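Local structure of fructosyl amine: oxygen oxidoreductase (Aspergillus fumigatus, 3DJE) at residues 377-381 and 382-386. The protein oxidatively deglycates fructosyl amines (Amadori products), using a bound FAD cofactor and molecular oxygen as the electron acceptor. Sequence-based numbering, arbitrary orientation.
Sequences IVDAM and EGKVP
Val385 closes over the last turn of helix 373-382 with one methyl: CG2 sits 3.6 Å from Ala380 N and 3.9 Å from Asp379 CB, covering the peptide link between these two residues. Its chi1 of -178° sets CG1 anti to the backbone N and leaves CG2 beside that N, turned onto the helix. On another flank of the turn, Glu382 runs alongside Val378; its CG packs 3.5 Å from Val378 O, and its OE2 lies 3.8 Å from Val378 CG1. The backbone identifies a Schellman motif: Gly383 leaves the helix with positive phi (75°), and two bonds define the motif, the outer 6→1 bond from Lys384 N to Asp379 O at 2.8 Å and 177°, practically straight, and the inner 5→2 bond from Gly383 N to Ala380 O, longer at 3.3 Å, its donor above the carbonyl plane. Glu382 N makes the preceding regular helical bond to Val378 O. Beyond Val385, Pro386 takes the N-cap position of helix 387-393. Packing thins toward solvent at exposed Gly383 and Lys384, where the lysine crosses Asp379 at about a right angle and extends until NZ forms a salt bridge with Glu382 OE1 (2.8 Å), from above the carboxylate plane. Arg28, just past FAD-binding helix 16-27, pairs with both Asp379 OD1 and Glu382 OE1, probably offsetting their like charges, while Tyr30 OH bonds Glu382 OE2.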
loop_
_atom_site.group_PDB
_atom_site.type_symbol
_atom_site.label_atom_id
_atom_site.label_comp_id
_atom_site.label_asym_id
_atom_site.label_seq_id
_atom_site.Cartn_x
_atom_site.Cartn_y
_atom_site.Cartn_z
ATOM N N ILE A 377 3.900 -12.571 -9.515
ATOM C CA ILE A 377 5.266 -12.128 -9.783
ATOM C C ILE A 377 6.155 -13.330 -10.169
ATOM O O ILE A 377 6.990 -13.252 -11.091
ATOM C CB ILE A 377 5.855 -11.337 -8.575
ATOM C CG1 ILE A 377 5.058 -10.027 -8.354
ATOM C CG2 ILE A 377 7.362 -11.076 -8.782
ATOM C CD1 ILE A 377 5.256 -9.380 -6.983
ATOM N N VAL A 378 5.968 -14.450 -9.469
ATOM C CA VAL A 378 6.668 -15.700 -9.849
ATOM C C VAL A 378 6.199 -16.162 -11.245
ATOM O O VAL A 378 7.008 -16.570 -12.070
ATOM C CB VAL A 378 6.543 -16.798 -8.786
ATOM C CG1 VAL A 378 7.243 -18.097 -9.252
ATOM C CG2 VAL A 378 7.198 -16.332 -7.479
ATOM N N ASP A 379 4.892 -16.091 -11.505
ATOM C CA ASP A 379 4.384 -16.417 -12.833
ATOM C C ASP A 379 5.077 -15.594 -13.925
ATOM O O ASP A 379 5.403 -16.109 -14.992
ATOM C CB ASP A 379 2.877 -16.216 -12.894
ATOM C CG ASP A 379 2.095 -17.344 -12.221
ATOM O OD1 ASP A 379 2.673 -18.409 -11.867
ATOM O OD2 ASP A 379 0.866 -17.158 -12.060
ATOM N N ALA A 380 5.315 -14.314 -13.651
ATOM C CA ALA A 380 6.004 -13.468 -14.618
ATOM C C ALA A 380 7.406 -14.004 -14.899
ATOM O O ALA A 380 7.819 -14.097 -16.054
ATOM C CB ALA A 380 6.047 -12.023 -14.136
HETATM N N MSE A 381 8.137 -14.370 -13.848
HETATM C CA MSE A 381 9.477 -14.932 -14.033
HETATM C C MSE A 381 9.403 -16.184 -14.897
HETATM O O MSE A 381 10.197 -16.357 -15.824
HETATM C CB MSE A 381 10.156 -15.257 -12.698
HETATM C CG MSE A 381 11.606 -15.706 -12.882
HETATM SE SE MSE A 381 12.392 -16.762 -11.434
HETATM C CE MSE A 381 11.032 -18.127 -11.204
ATOM N N GLU A 382 8.425 -17.037 -14.600
ATOM C CA GLU A 382 8.309 -18.346 -15.254
ATOM C C GLU A 382 7.610 -18.310 -16.617
ATOM O O GLU A 382 7.576 -19.325 -17.320
ATOM C CB GLU A 382 7.602 -19.336 -14.327
ATOM C CG GLU A 382 8.374 -19.643 -13.054
ATOM C CD GLU A 382 7.681 -20.680 -12.176
ATOM O OE1 GLU A 382 6.501 -20.982 -12.432
ATOM O OE2 GLU A 382 8.313 -21.169 -11.213
ATOM N N GLY A 383 7.069 -17.153 -16.985
ATOM C CA GLY A 383 6.337 -16.992 -18.253
ATOM C C GLY A 383 4.943 -17.604 -18.272
ATOM O O GLY A 383 4.480 -18.059 -19.324
ATOM N N LYS A 384 4.255 -17.576 -17.130
ATOM C CA LYS A 384 2.951 -18.250 -16.965
ATOM C C LYS A 384 1.760 -17.299 -16.734
ATOM O O LYS A 384 0.656 -17.743 -16.374
ATOM C CB LYS A 384 3.033 -19.263 -15.815
ATOM C CG LYS A 384 3.946 -20.441 -16.082
ATOM C CD LYS A 384 4.114 -21.271 -14.830
ATOM C CE LYS A 384 4.936 -22.519 -15.099
ATOM N NZ LYS A 384 5.289 -23.154 -13.793
ATOM N N VAL A 385 1.968 -15.996 -16.919
ATOM C CA VAL A 385 0.876 -15.034 -16.736
ATOM C C VAL A 385 -0.109 -15.184 -17.903
ATOM O O VAL A 385 0.315 -15.192 -19.045
ATOM C CB VAL A 385 1.395 -13.566 -16.673
ATOM C CG1 VAL A 385 0.250 -12.603 -16.428
ATOM C CG2 VAL A 385 2.435 -13.413 -15.575
ATOM N N PRO A 386 -1.419 -15.335 -17.611
ATOM C CA PRO A 386 -2.410 -15.401 -18.689
ATOM C C PRO A 386 -2.435 -14.111 -19.503
ATOM O O PRO A 386 -2.291 -13.018 -18.936
ATOM C CB PRO A 386 -3.737 -15.561 -17.938
ATOM C CG PRO A 386 -3.372 -16.076 -16.599
ATOM C CD PRO A 386 -2.041 -15.470 -16.284
#